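Side-chain contacts in alpha-fucosidase (Bifidobacterium bifidum, PDB 2EAB), which probably hydrolyses alpha-1,2-linked L-fucose from glycans, the chain being the glycoside hydrolase family 95 catalytic portion of a larger membrane-anchored protein: residues A[43-46]-A[47-50]; A[93-96]-A[97-100]; A[307-310]-A[311-315]; A[367-370]-A[371-374]; A[694-697]-A[698-701]. One frame throughout, in Å; residues are numbered along the deposited sequence.

Contact 1 (A[43-46]-A[47-50])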
loop_
_atom_site.group_PDB
_atom_site.type_symbol
_atom_site.label_atom_id
_atom_site.label_comp_id
_atom_site.label_asym_id
_atom_site.label_seq_id
_atom_site.Cartn_x
_atom_site.Cartn_y
_atom_site.Cartn_z
ATOM N N ASP A 43 -8.575 22.435 12.681
ATOM C CA ASP A 43 -7.327 21.938 13.258
ATOM C C ASP A 43 -6.951 20.555 12.714
ATOM O O ASP A 43 -5.779 20.276 12.441
ATOM C CB ASP A 43 -7.411 21.905 14.783
ATOM C CG ASP A 43 -6.052 21.769 15.435
ATOM O OD1 ASP A 43 -5.169 22.616 15.174
ATOM O OD2 ASP A 43 -5.867 20.818 16.220
ATOM N N ASN A 44 -7.943 19.685 12.566
ATOM C CA ASN A 44 -7.711 18.377 11.963
ATOM C C ASN A 44 -7.344 18.507 10.490
ATOM O O ASN A 44 -6.452 17.807 9.996
ATOM C CB ASN A 44 -8.935 17.478 12.128
ATOM C CG ASN A 44 -9.177 17.073 13.571
ATOM O OD1 ASN A 44 -8.263 17.071 14.394
ATOM N ND2 ASN A 44 -10.419 16.710 13.878
ATOM N N ASN A 45 -8.021 19.408 9.785
ATOM C CA ASN A 45 -7.664 19.668 8.401
ATOM C C ASN A 45 -6.245 20.214 8.267
ATOM O O ASN A 45 -5.505 19.825 7.356
ATOM C CB ASN A 45 -8.644 20.624 7.735
ATOM C CG ASN A 45 -8.273 20.891 6.293
ATOM O OD1 ASN A 45 -8.255 19.974 5.473
ATOM N ND2 ASN A 45 -7.921 22.136 5.989
ATOM N N ARG A 46 -5.860 21.119 9.167
ATOM C CA ARG A 46 -4.500 21.639 9.153
ATOM C C ARG A 46 -3.495 20.500 9.319
ATOM O O ARG A 46 -2.484 20.450 8.611
ATOM C CB ARG A 46 -4.290 22.712 10.228
ATOM C CG ARG A 46 -2.942 23.435 10.127
ATOM C CD ARG A 46 -2.944 24.533 9.066
ATOM N NE ARG A 46 -3.830 25.646 9.413
ATOM C CZ ARG A 46 -4.119 26.664 8.603
ATOM N NH1 ARG A 46 -3.588 26.737 7.387
ATOM N NH2 ARG A 46 -4.941 27.617 9.016
ATOM N N TRP A 47 -3.781 19.587 10.246
ATOM C CA TRP A 47 -2.915 18.430 10.473
ATOM C C TRP A 47 -2.608 17.690 9.160
ATOM O O TRP A 47 -1.440 17.441 8.824
ATOM C CB TRP A 47 -3.528 17.456 11.498
ATOM C CG TRP A 47 -2.728 16.183 11.566
ATOM C CD1 TRP A 47 -1.610 15.961 12.310
ATOM C CD2 TRP A 47 -2.953 14.982 10.812
ATOM N NE1 TRP A 47 -1.130 14.690 12.083
ATOM C CE2 TRP A 47 -1.934 14.071 11.162
ATOM C CE3 TRP A 47 -3.929 14.580 9.891
ATOM C CZ2 TRP A 47 -1.851 12.788 10.606
ATOM C CZ3 TRP A 47 -3.846 13.307 9.335
ATOM C CH2 TRP A 47 -2.815 12.428 9.698
ATOM N N GLN A 48 -3.654 17.335 8.421
ATOM C CA GLN A 48 -3.476 16.456 7.260
ATOM C C GLN A 48 -2.780 17.136 6.093
ATOM O O GLN A 48 -2.166 16.461 5.266
ATOM C CB GLN A 48 -4.805 15.854 6.791
ATOM C CG GLN A 48 -5.759 16.851 6.163
ATOM C CD GLN A 48 -6.942 16.194 5.494
ATOM O OE1 GLN A 48 -6.933 14.992 5.209
ATOM N NE2 GLN A 48 -7.966 16.987 5.215
ATOM N N GLN A 49 -2.868 18.464 6.022
ATOM C CA GLN A 49 -2.327 19.192 4.872
ATOM C C GLN A 49 -0.912 19.718 5.073
ATOM O O GLN A 49 -0.229 20.032 4.095
ATOM C CB GLN A 49 -3.256 20.343 4.457
ATOM C CG GLN A 49 -4.658 19.889 4.087
ATOM C CD GLN A 49 -5.387 20.831 3.142
ATOM O OE1 GLN A 49 -4.771 21.545 2.341
ATOM N NE2 GLN A 49 -6.712 20.811 3.211
ATOM N N THR A 50 -0.473 19.815 6.324
ATOM C CA THR A 50 0.719 20.616 6.625
ATOM C C THR A 50 1.811 19.964 7.476
ATOM O O THR A 50 2.941 20.449 7.474
ATOM C CB THR A 50 0.353 21.975 7.290
ATOM O OG1 THR A 50 -0.118 21.739 8.616
ATOM C CG2 THR A 50 -0.714 22.725 6.505
#

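Contact 2 (A[93-96]-A[97-100])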
loop_
_atom_site.group_PDB
_atom_site.type_symbol
_atom_site.label_atom_id
_atom_site.label_comp_id
_atom_site.label_asym_id
_atom_site.label_seq_id
_atom_site.Cartn_x
_atom_site.Cartn_y
_atom_site.Cartn_z
ATOM N N GLY A 93 -17.737 -10.303 12.694
ATOM C CA GLY A 93 -18.835 -9.728 11.928
ATOM C C GLY A 93 -19.730 -10.734 11.227
ATOM O O GLY A 93 -20.719 -10.352 10.594
ATOM N N ASN A 94 -19.399 -12.020 11.312
ATOM C CA ASN A 94 -20.140 -13.020 10.553
ATOM C C ASN A 94 -21.580 -13.166 11.007
ATOM O O ASN A 94 -21.856 -13.225 12.199
ATOM C CB ASN A 94 -19.426 -14.360 10.612
ATOM C CG ASN A 94 -18.064 -14.296 9.971
ATOM O OD1 ASN A 94 -17.943 -14.054 8.769
ATOM N ND2 ASN A 94 -17.028 -14.492 10.771
ATOM N N ASN A 95 -22.494 -13.201 10.043
ATOM C CA ASN A 95 -23.911 -13.333 10.331
ATOM C C ASN A 95 -24.444 -14.656 9.789
ATOM O O ASN A 95 -24.655 -14.812 8.583
ATOM C CB ASN A 95 -24.687 -12.149 9.757
ATOM C CG ASN A 95 -26.121 -12.106 10.249
ATOM O OD1 ASN A 95 -26.772 -13.145 10.379
ATOM N ND2 ASN A 95 -26.628 -10.907 10.508
ATOM N N GLU A 96 -24.657 -15.606 10.694
ATOM C CA GLU A 96 -25.126 -16.934 10.311
ATOM C C GLU A 96 -26.505 -16.923 9.665
ATOM O O GLU A 96 -26.780 -17.739 8.788
ATOM C CB GLU A 96 -25.101 -17.870 11.516
ATOM C CG GLU A 96 -23.703 -18.039 12.101
ATOM C CD GLU A 96 -23.557 -19.265 12.972
ATOM O OE1 GLU A 96 -24.529 -19.640 13.665
ATOM O OE2 GLU A 96 -22.450 -19.847 12.967
ATOM N N THR A 97 -27.368 -16.006 10.095
ATOM C CA THR A 97 -28.711 -15.912 9.531
ATOM C C THR A 97 -28.669 -15.470 8.064
ATOM O O THR A 97 -29.503 -15.885 7.253
ATOM C CB THR A 97 -29.603 -14.975 10.370
ATOM O OG1 THR A 97 -29.615 -15.427 11.727
ATOM C CG2 THR A 97 -31.031 -14.962 9.845
ATOM N N LYS A 98 -27.691 -14.636 7.730
ATOM C CA LYS A 98 -27.502 -14.175 6.360
ATOM C C LYS A 98 -26.853 -15.256 5.490
ATOM O O LYS A 98 -27.332 -15.548 4.394
ATOM C CB LYS A 98 -26.657 -12.898 6.340
ATOM C CG LYS A 98 -27.266 -11.703 7.080
ATOM C CD LYS A 98 -28.481 -11.135 6.362
ATOM C CE LYS A 98 -29.097 -9.994 7.147
ATOM N NZ LYS A 98 -30.236 -9.401 6.399
ATOM N N GLY A 99 -25.767 -15.849 5.982
ATOM C CA GLY A 99 -24.991 -16.796 5.184
ATOM C C GLY A 99 -25.631 -18.160 5.009
ATOM O O GLY A 99 -25.535 -18.761 3.934
ATOM N N GLN A 100 -26.257 -18.663 6.074
ATOM C CA GLN A 100 -26.927 -19.970 6.053
ATOM C C GLN A 100 -25.999 -21.093 5.574
ATOM O O GLN A 100 -26.401 -21.952 4.774
ATOM C CB GLN A 100 -28.202 -19.912 5.198
ATOM C CG GLN A 100 -29.276 -18.961 5.711
ATOM C CD GLN A 100 -30.013 -19.501 6.919
ATOM O OE1 GLN A 100 -30.140 -20.716 7.097
ATOM N NE2 GLN A 100 -30.509 -18.600 7.757
HETATM O O HOH W 1 -27.539 -14.312 13.063
#

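Contact 3 (A[307-310]-A[311-315])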
loop_
_atom_site.group_PDB
_atom_site.type_symbol
_atom_site.label_atom_id
_atom_site.label_comp_id
_atom_site.label_asym_id
_atom_site.label_seq_id
_atom_site.Cartn_x
_atom_site.Cartn_y
_atom_site.Cartn_z
ATOM N N VAL A 307 12.441 -0.029 27.018
ATOM C CA VAL A 307 12.740 0.551 25.708
ATOM C C VAL A 307 13.431 1.904 25.870
ATOM O O VAL A 307 14.494 2.132 25.291
ATOM C CB VAL A 307 11.485 0.706 24.813
ATOM C CG1 VAL A 307 11.838 1.434 23.522
ATOM C CG2 VAL A 307 10.878 -0.652 24.499
ATOM N N VAL A 308 12.838 2.792 26.668
ATOM C CA VAL A 308 13.412 4.129 26.846
ATOM C C VAL A 308 14.723 4.097 27.637
ATOM O O VAL A 308 15.645 4.859 27.335
ATOM C CB VAL A 308 12.407 5.172 27.427
ATOM C CG1 VAL A 308 11.286 5.448 26.435
ATOM C CG2 VAL A 308 11.835 4.734 28.771
ATOM N N GLN A 309 14.812 3.206 28.622
ATOM C CA GLN A 309 16.039 3.066 29.407
ATOM C C GLN A 309 17.192 2.521 28.565
ATOM O O GLN A 309 18.303 3.057 28.618
ATOM C CB GLN A 309 15.826 2.201 30.656
ATOM C CG GLN A 309 17.010 2.228 31.636
ATOM C CD GLN A 309 17.252 3.610 32.218
ATOM O OE1 GLN A 309 16.361 4.201 32.819
ATOM N NE2 GLN A 309 18.464 4.127 32.043
ATOM N N ASP A 310 16.927 1.475 27.782
ATOM C CA ASP A 310 17.942 0.907 26.895
ATOM C C ASP A 310 18.468 1.941 25.903
ATOM O O ASP A 310 19.671 1.996 25.636
ATOM C CB ASP A 310 17.402 -0.308 26.132
ATOM C CG ASP A 310 17.318 -1.566 26.992
ATOM O OD1 ASP A 310 17.910 -1.609 28.094
ATOM O OD2 ASP A 310 16.656 -2.532 26.554
ATOM N N ALA A 311 17.562 2.757 25.365
ATOM C CA ALA A 311 17.928 3.805 24.419
ATOM C C ALA A 311 18.799 4.875 25.082
ATOM O O ALA A 311 19.844 5.255 24.545
ATOM C CB ALA A 311 16.681 4.425 23.807
ATOM N N ALA A 312 18.369 5.344 26.253
ATOM C CA ALA A 312 19.121 6.344 27.008
ATOM C C ALA A 312 20.515 5.837 27.365
ATOM O O ALA A 312 21.489 6.592 27.307
ATOM C CB ALA A 312 18.364 6.739 28.256
ATOM N N ASN A 313 20.603 4.555 27.719
ATOM C CA ASN A 313 21.881 3.925 28.045
ATOM C C ASN A 313 22.852 3.933 26.868
ATOM O O ASN A 313 24.055 4.148 27.052
ATOM C CB ASN A 313 21.670 2.498 28.557
ATOM C CG ASN A 313 21.049 2.452 29.950
ATOM O OD1 ASN A 313 20.879 3.479 30.614
ATOM N ND2 ASN A 313 20.705 1.250 30.393
ATOM N N LYS A 314 22.326 3.710 25.663
ATOM C CA LYS A 314 23.127 3.795 24.439
ATOM C C LYS A 314 23.543 5.230 24.130
ATOM O O LYS A 314 24.657 5.474 23.657
ATOM C CB LYS A 314 22.369 3.194 23.252
ATOM C CG LYS A 314 22.355 1.683 23.255
ATOM C CD LYS A 314 21.789 1.118 21.967
ATOM C CE LYS A 314 21.675 -0.392 22.063
ATOM N NZ LYS A 314 21.128 -1.010 20.824
ATOM N N GLY A 315 22.647 6.174 24.400
ATOM C CA GLY A 315 22.936 7.590 24.205
ATOM C C GLY A 315 22.542 8.105 22.837
ATOM O O GLY A 315 22.438 7.337 21.872
HETATM O O HOH W 2 20.781 -1.025 28.462
#

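Contact 4 (A[367-370]-A[371-374])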
loop_
_atom_site.group_PDB
_atom_site.type_symbol
_atom_site.label_atom_id
_atom_site.label_comp_id
_atom_site.label_asym_id
_atom_site.label_seq_id
_atom_site.Cartn_x
_atom_site.Cartn_y
_atom_site.Cartn_z
ATOM N N GLN A 367 12.196 22.681 -11.591
ATOM C CA GLN A 367 11.239 22.665 -10.483
ATOM C C GLN A 367 10.152 21.608 -10.653
ATOM O O GLN A 367 9.774 20.943 -9.681
ATOM C CB GLN A 367 10.628 24.050 -10.288
ATOM C CG GLN A 367 11.600 25.040 -9.660
ATOM C CD GLN A 367 11.111 26.476 -9.710
ATOM O OE1 GLN A 367 10.161 26.801 -10.418
ATOM N NE2 GLN A 367 11.775 27.348 -8.956
ATOM N N LYS A 368 9.655 21.442 -11.876
ATOM C CA LYS A 368 8.719 20.350 -12.163
ATOM C C LYS A 368 9.361 19.001 -11.852
ATOM O O LYS A 368 8.746 18.146 -11.215
ATOM C CB LYS A 368 8.231 20.379 -13.613
ATOM C CG LYS A 368 7.256 21.510 -13.928
ATOM C CD LYS A 368 6.613 21.331 -15.295
ATOM C CE LYS A 368 5.558 20.224 -15.286
ATOM N NZ LYS A 368 5.057 19.924 -16.650
ATOM N N ARG A 369 10.602 18.814 -12.287
ATOM C CA ARG A 369 11.317 17.577 -11.994
ATOM C C ARG A 369 11.571 17.414 -10.497
ATOM O O ARG A 369 11.543 16.294 -9.986
ATOM C CB ARG A 369 12.621 17.487 -12.793
ATOM C CG ARG A 369 12.454 17.574 -14.318
ATOM C CD ARG A 369 11.490 16.533 -14.907
ATOM N NE ARG A 369 11.160 16.869 -16.295
ATOM C CZ ARG A 369 9.988 17.345 -16.718
ATOM N NH1 ARG A 369 8.974 17.531 -15.882
ATOM N NH2 ARG A 369 9.820 17.624 -18.001
ATOM N N GLU A 370 11.798 18.522 -9.792
ATOM C CA GLU A 370 11.933 18.460 -8.334
ATOM C C GLU A 370 10.669 17.920 -7.665
ATOM O O GLU A 370 10.750 16.999 -6.853
ATOM C CB GLU A 370 12.332 19.807 -7.725
ATOM C CG GLU A 370 12.457 19.740 -6.196
ATOM C CD GLU A 370 12.945 21.024 -5.549
ATOM O OE1 GLU A 370 13.282 21.985 -6.274
ATOM O OE2 GLU A 370 12.987 21.067 -4.302
ATOM N N LEU A 371 9.511 18.481 -8.004
ATOM C CA LEU A 371 8.268 18.020 -7.381
ATOM C C LEU A 371 7.952 16.570 -7.750
ATOM O O LEU A 371 7.575 15.772 -6.890
ATOM C CB LEU A 371 7.085 18.939 -7.711
ATOM C CG LEU A 371 5.818 18.658 -6.887
ATOM C CD1 LEU A 371 6.062 18.841 -5.392
ATOM C CD2 LEU A 371 4.650 19.512 -7.339
ATOM N N GLU A 372 8.135 16.223 -9.021
ATOM C CA GLU A 372 7.861 14.866 -9.487
ATOM C C GLU A 372 8.756 13.835 -8.796
ATOM O O GLU A 372 8.275 12.797 -8.326
ATOM C CB GLU A 372 7.983 14.797 -11.013
ATOM C CG GLU A 372 6.882 15.588 -11.716
ATOM C CD GLU A 372 7.238 16.056 -13.118
ATOM O OE1 GLU A 372 8.253 15.593 -13.691
ATOM O OE2 GLU A 372 6.481 16.899 -13.649
ATOM N N THR A 373 10.052 14.122 -8.710
ATOM C CA THR A 373 10.962 13.192 -8.043
ATOM C C THR A 373 10.797 13.183 -6.523
ATOM O O THR A 373 10.985 12.145 -5.893
ATOM C CB THR A 373 12.443 13.403 -8.438
ATOM O OG1 THR A 373 12.856 14.737 -8.112
ATOM C CG2 THR A 373 12.657 13.139 -9.924
ATOM N N LEU A 374 10.432 14.320 -5.933
ATOM C CA LEU A 374 10.153 14.347 -4.499
ATOM C C LEU A 374 8.950 13.490 -4.139
ATOM O O LEU A 374 9.010 12.720 -3.184
ATOM C CB LEU A 374 9.940 15.771 -3.989
ATOM C CG LEU A 374 11.166 16.633 -3.686
ATOM C CD1 LEU A 374 10.719 18.027 -3.260
ATOM C CD2 LEU A 374 12.069 16.004 -2.625
#

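Contact 5 (A[694-697]-A[698-701])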
loop_
_atom_site.group_PDB
_atom_site.type_symbol
_atom_site.label_atom_id
_atom_site.label_comp_id
_atom_site.label_asym_id
_atom_site.label_seq_id
_atom_site.Cartn_x
_atom_site.Cartn_y
_atom_site.Cartn_z
ATOM N N ILE A 694 1.331 -5.602 -23.320
ATOM C CA ILE A 694 1.837 -5.030 -24.558
ATOM C C ILE A 694 2.088 -6.105 -25.634
ATOM O O ILE A 694 2.072 -5.803 -26.832
ATOM C CB ILE A 694 3.106 -4.168 -24.272
ATOM C CG1 ILE A 694 3.435 -3.233 -25.443
ATOM C CG2 ILE A 694 4.305 -5.038 -23.862
ATOM C CD1 ILE A 694 2.439 -2.103 -25.642
ATOM N N ASP A 695 2.286 -7.349 -25.207
ATOM C CA ASP A 695 2.539 -8.456 -26.131
ATOM C C ASP A 695 1.282 -9.016 -26.793
ATOM O O ASP A 695 1.371 -9.908 -27.637
ATOM C CB ASP A 695 3.317 -9.555 -25.418
ATOM C CG ASP A 695 4.678 -9.086 -24.984
ATOM O OD1 ASP A 695 5.621 -9.202 -25.794
ATOM O OD2 ASP A 695 4.787 -8.536 -23.863
ATOM N N ASN A 696 0.121 -8.499 -26.405
ATOM C CA ASN A 696 -1.141 -8.914 -27.002
ATOM C C ASN A 696 -1.888 -7.684 -27.486
ATOM O O ASN A 696 -2.655 -7.075 -26.737
ATOM C CB ASN A 696 -1.964 -9.706 -25.980
ATOM C CG ASN A 696 -3.286 -10.221 -26.536
ATOM O OD1 ASN A 696 -3.777 -9.761 -27.567
ATOM N ND2 ASN A 696 -3.878 -11.176 -25.832
ATOM N N SER A 697 -1.659 -7.320 -28.744
ATOM C CA SER A 697 -2.230 -6.099 -29.303
ATOM C C SER A 697 -3.752 -6.086 -29.329
ATOM O O SER A 697 -4.356 -5.034 -29.126
ATOM C CB SER A 697 -1.679 -5.830 -30.697
ATOM O OG SER A 697 -0.324 -5.441 -30.608
ATOM N N GLU A 698 -4.369 -7.241 -29.577
ATOM C CA GLU A 698 -5.831 -7.316 -29.594
ATOM C C GLU A 698 -6.404 -6.845 -28.255
ATOM O O GLU A 698 -7.288 -5.981 -28.207
ATOM C CB GLU A 698 -6.317 -8.733 -29.913
ATOM C CG GLU A 698 -7.840 -8.831 -30.048
ATOM C CD GLU A 698 -8.370 -10.257 -30.069
ATOM O OE1 GLU A 698 -7.703 -11.178 -29.549
ATOM O OE2 GLU A 698 -9.484 -10.456 -30.603
ATOM N N TYR A 699 -5.881 -7.410 -27.171
ATOM C CA TYR A 699 -6.338 -7.060 -25.830
ATOM C C TYR A 699 -5.889 -5.658 -25.425
ATOM O O TYR A 699 -6.675 -4.899 -24.849
ATOM C CB TYR A 699 -5.838 -8.087 -24.812
ATOM C CG TYR A 699 -6.601 -9.400 -24.766
ATOM C CD1 TYR A 699 -7.543 -9.739 -25.741
ATOM C CD2 TYR A 699 -6.356 -10.315 -23.746
ATOM C CE1 TYR A 699 -8.227 -10.952 -25.689
ATOM C CE2 TYR A 699 -7.030 -11.529 -23.687
ATOM C CZ TYR A 699 -7.964 -11.839 -24.656
ATOM O OH TYR A 699 -8.632 -13.041 -24.586
ATOM N N MET A 700 -4.635 -5.311 -25.714
ATOM C CA MET A 700 -4.120 -3.993 -25.341
ATOM C C MET A 700 -4.858 -2.851 -26.052
ATOM O O MET A 700 -5.173 -1.833 -25.429
ATOM C CB MET A 700 -2.609 -3.883 -25.561
ATOM C CG MET A 700 -2.007 -2.567 -25.057
ATOM S SD MET A 700 -2.325 -2.250 -23.300
ATOM C CE MET A 700 -1.154 -3.393 -22.576
ATOM N N ASP A 701 -5.139 -3.011 -27.345
ATOM C CA ASP A 701 -5.897 -1.998 -28.082
ATOM C C ASP A 701 -7.267 -1.784 -27.446
ATOM O O ASP A 701 -7.736 -0.649 -27.325
ATOM C CB ASP A 701 -6.072 -2.391 -29.553
ATOM C CG ASP A 701 -4.786 -2.272 -30.359
ATOM O OD1 ASP A 701 -3.790 -1.709 -29.858
ATOM O OD2 ASP A 701 -4.782 -2.747 -31.515
HETATM O O HOH W 3 -5.819 -11.964 -27.901
HETATM O O HOH W 4 -4.332 -11.809 -30.134
#

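Contact 1 (A[43-46]-A[47-50])
Asn45 directs CG away from its backbone N (chi1 -180°) and Gln49 places its own CG beside the backbone N, so the two amides converge one helical turn apart on the same flank of the helix. Gln48 joins them from an unusual rotamer, its CG held between backbone N and carbonyl carbon (chi1 69°) and the rest of the chain extended. Asn45 OD1 thereby accepts two amide hydrogens, an i to i+3 and an i to i+4 side-chain bond along one helix. Gln48 NE2 lies 3.0 Å from Asn45 OD1, in the carbonyl plane and on a lone pair, whereas Gln49 NE2, 2.9 Å from Asn45 OD1, is tilted slightly out of that plane. Both glutamine amides stand nearly perpendicular to that of Asn45, the planes of Asn45 and Gln49 being 88° apart. The same amides join the helix to loop carbonyls: Asn45 ND2 donates to Ala31 O, Gln49 NE2 to Ala33 O and Gln48 NE2 to Ala35 O, while Gln48 OE1 accepts from Phe764 N.

In the last turn the Thr50 hydroxyl bonds back to the i-4 carbonyl. Its OG1 donates to Arg46 O at 2.7 Å from above the carbonyl plane; Thr50 N reaches the same oxygen only weakly. The aliphatic part of Arg46 runs past this threonine, with CD 3.8 Å from Thr50 CG2.

Helix 42-50 leads directly into strand 52-55, an edge strand of a seven-stranded antiparallel sheet; Trp47 NE1 bonds to Thr62 OG1 on the adjoining strand 59-63, and Asp43 forms a salt bridge with Arg71 on strand 69-76.

Contact 2 (A[93-96]-A[97-100])
Asn95 is the N-cap of the short helix 96-99, and its side chain folds over the first turn to meet the backbone of Thr97 and the side chain of Lys98. Its CB lies 3.7 Å from Lys98 CG. One atom further out, Asn95 CG approaches that methylene more closely, at 3.4 Å from Lys98 CG, because chi1 of -169° sets the amide opposite the backbone N and beside the carbonyl carbon. There the chain divides. Asn95 OD1 caps two backbone amides: it accepts from Lys98 N at 3.2 Å, the donor standing well above the carbonyl plane, and more weakly from Thr97 N. Asn95 ND2 passes near Lys98 CG and donates to Glu128 OE2, a partner that fixes which way round the amide sits. The main chain of Asn95 is held as well, its N by Tyr462 OH of helix 452-463 and its O by Gly99 N.

A water extends the cap. It donates to Asn95 OD1 and lies 2.7 Å from Thr97 OG1, tying the capping oxygen to the first-turn hydroxyl on this exposed surface.

Gln100 has positive phi, in the left-handed helical region, while its N still bonds to Glu96 O. Gln100 NE2 then turns back to Thr97 O, donating at 2.9 Å with the acceptor close to the plane of the glutamine amide.

Contact 3 (A[307-310]-A[311-315])
Residues 307-314 form the last two turns of helix 297-314, with regular i to i+4 bonds running from Ala311 N to Val307 O through to Lys314 N to Asp310 O. Gly315 N still bonds to Ala311 O; Gly315 itself has positive phi, at backbone angles that call for glycine, and is the N-cap of helix 316-331.

On one flank of the helix Gln309 meets Asn313 one turn on. Gln309 bends at chi2 (64°), which curls its amide forward along the helix. NE2 of Gln309 donates to OD1 of Asn313 at 2.9 Å; the acceptor lies in the glutamine amide plane, but the donor stands above the plane of the asparagine carbonyl, and the two amides are turned 48° apart. Gln309 OE1 in turn accepts from Lys247 NZ. On its other branch, Asn313 ND2 donates to a water 3.0 Å away, which also donates to Asp310 OD1; Asp310 OD2 pairs with Lys306.

Val307 and Ala311 touch Val190 of strand 190-197, Val308 and Ala312 touch Lys247 of strand 241-250, and Tyr277 of strand 273-282 touches both alanines. This is an amphipathic helix laid on an antiparallel sheet, small and branched aliphatic residues against the strands and a linked polar row beside them.

Contact 4 (A[367-370]-A[371-374])
The side chains of Arg369 and Glu372 run side by side, pointing the same way, with guanidinium and carboxylate planes 22° apart, and Glu372 OE1 approaches the guanidinium obliquely. The salt bridge runs from Arg369 NH1 to Glu372 OE1 at 3.0 Å, although the N-H...O angle is strongly bent and the hydrogen bond within it is weak. Arg369 folds back at chi2 (-56°), which also brings its CD to 3.6 Å from Glu372 OE1, so this oxygen meets both the methylene and the charged end of the arginine. The carboxylate has further partners: Trp809 NE1 reaches Glu372 OE1, while the hydroxyls of Tyr742 and Tyr358 hydrogen-bond to Glu372 OE2. Lys368 crosses the same carboxylate with its CE 3.8 Å from Glu372 OE2, but its ammonium group is directed to Glu746. Two basic residues close to a buried acid would probably favour its ionised form.

On another flank of the helix Thr373 binds Arg369 O twice. Its OG1 donates at 2.8 Å to Arg369 O and its backbone N at 2.9 Å to the same oxygen, the two coming from opposite faces of the carbonyl plane. Further round, Glu370 extends alongside Leu374, with Glu370 CG 3.8 Å from Leu374 CD1. Glu370 OE1 bonds to Ser341 OG beyond this apolar contact.

Helix 365-386 packs against helices 351-360 and 738-751, Leu371 touching Tyr358 and Leu749. This is an intrahelical i to i+3 ion pair whose carboxylate is tied to neighbouring helices by Tyr358 and Tyr742, consistent with the (alpha/alpha)6-barrel fold of the family 95 catalytic domain.

Contact 5 (A[694-697]-A[698-701])
Asn696 caps helix 697-711 through its side chain and opens the regular bonding of the helix through its carbonyl. Met700 N donates to Asn696 O at 2.8 Å, and Asp701 N follows with Ser697 O at the same separation of 2.8 Å. Asn696 OD1 accepts from Tyr699 N at 3.2 Å; the N-H points almost straight at the oxygen (173°), yet the donor stands high above the plane of the amide carbonyl. This N-cap bond depends on the extended first torsion of Asn696 (chi1 -178°), which carries the amide across the opening turn.

The amide then lies over the ring of Tyr699. Asn696 ND2 sits 3.3 Å above the ring plane, displaced toward the rim on the CG and CD2 side, and the two flat groups are only 20° from parallel. Such a near-parallel amide presents its flat side to the ring, so its N-H bonds are not aimed at the pi cloud. Instead, Asn696 ND2 donates to a water at 2.9 Å, and that water lies above the same ring face and near Glu698 OE1.

On the side of the preceding loop, Met700 bends at both chi2 and chi3 and turns its terminal methyl inward, placing CE 3.4 Å from Ile694 N. Leu686 and Thr735 touch the same methionine, while Tyr699 leans on Ile642.

Chemically, one asparagine provides a carbonyl oxygen for the first-turn amide of Tyr699, which has no preceding turn to bond to, and a flat surface for the aromatic ring, and the nearby Glu698 carboxylate would probably interact favourably with the positive end of the helix dipole.

The five contacts follow one another along the chain without interleaving, and none touches another. Contacts 1 and 2 belong to the N-terminal family 65-like region, yet their centres are 40 Å apart: one adjoins the seven-stranded sheet, the other lies at the surface beside helix 452-463. Contact 3 rests on the nine-stranded sheet. Contacts 4 and 5 share the family 95 catalytic range, with centres 32 Å apart, on helices 365-386 and 697-711. Contacts 1 and 4 come nearest, about 11 Å between atoms, whereas the centres of contacts 3 and 5 lie 58 Å apart. They are separate local features, two at helix N-caps and three along helices, spread over the sheet-rich N-terminal part and the helical catalytic part.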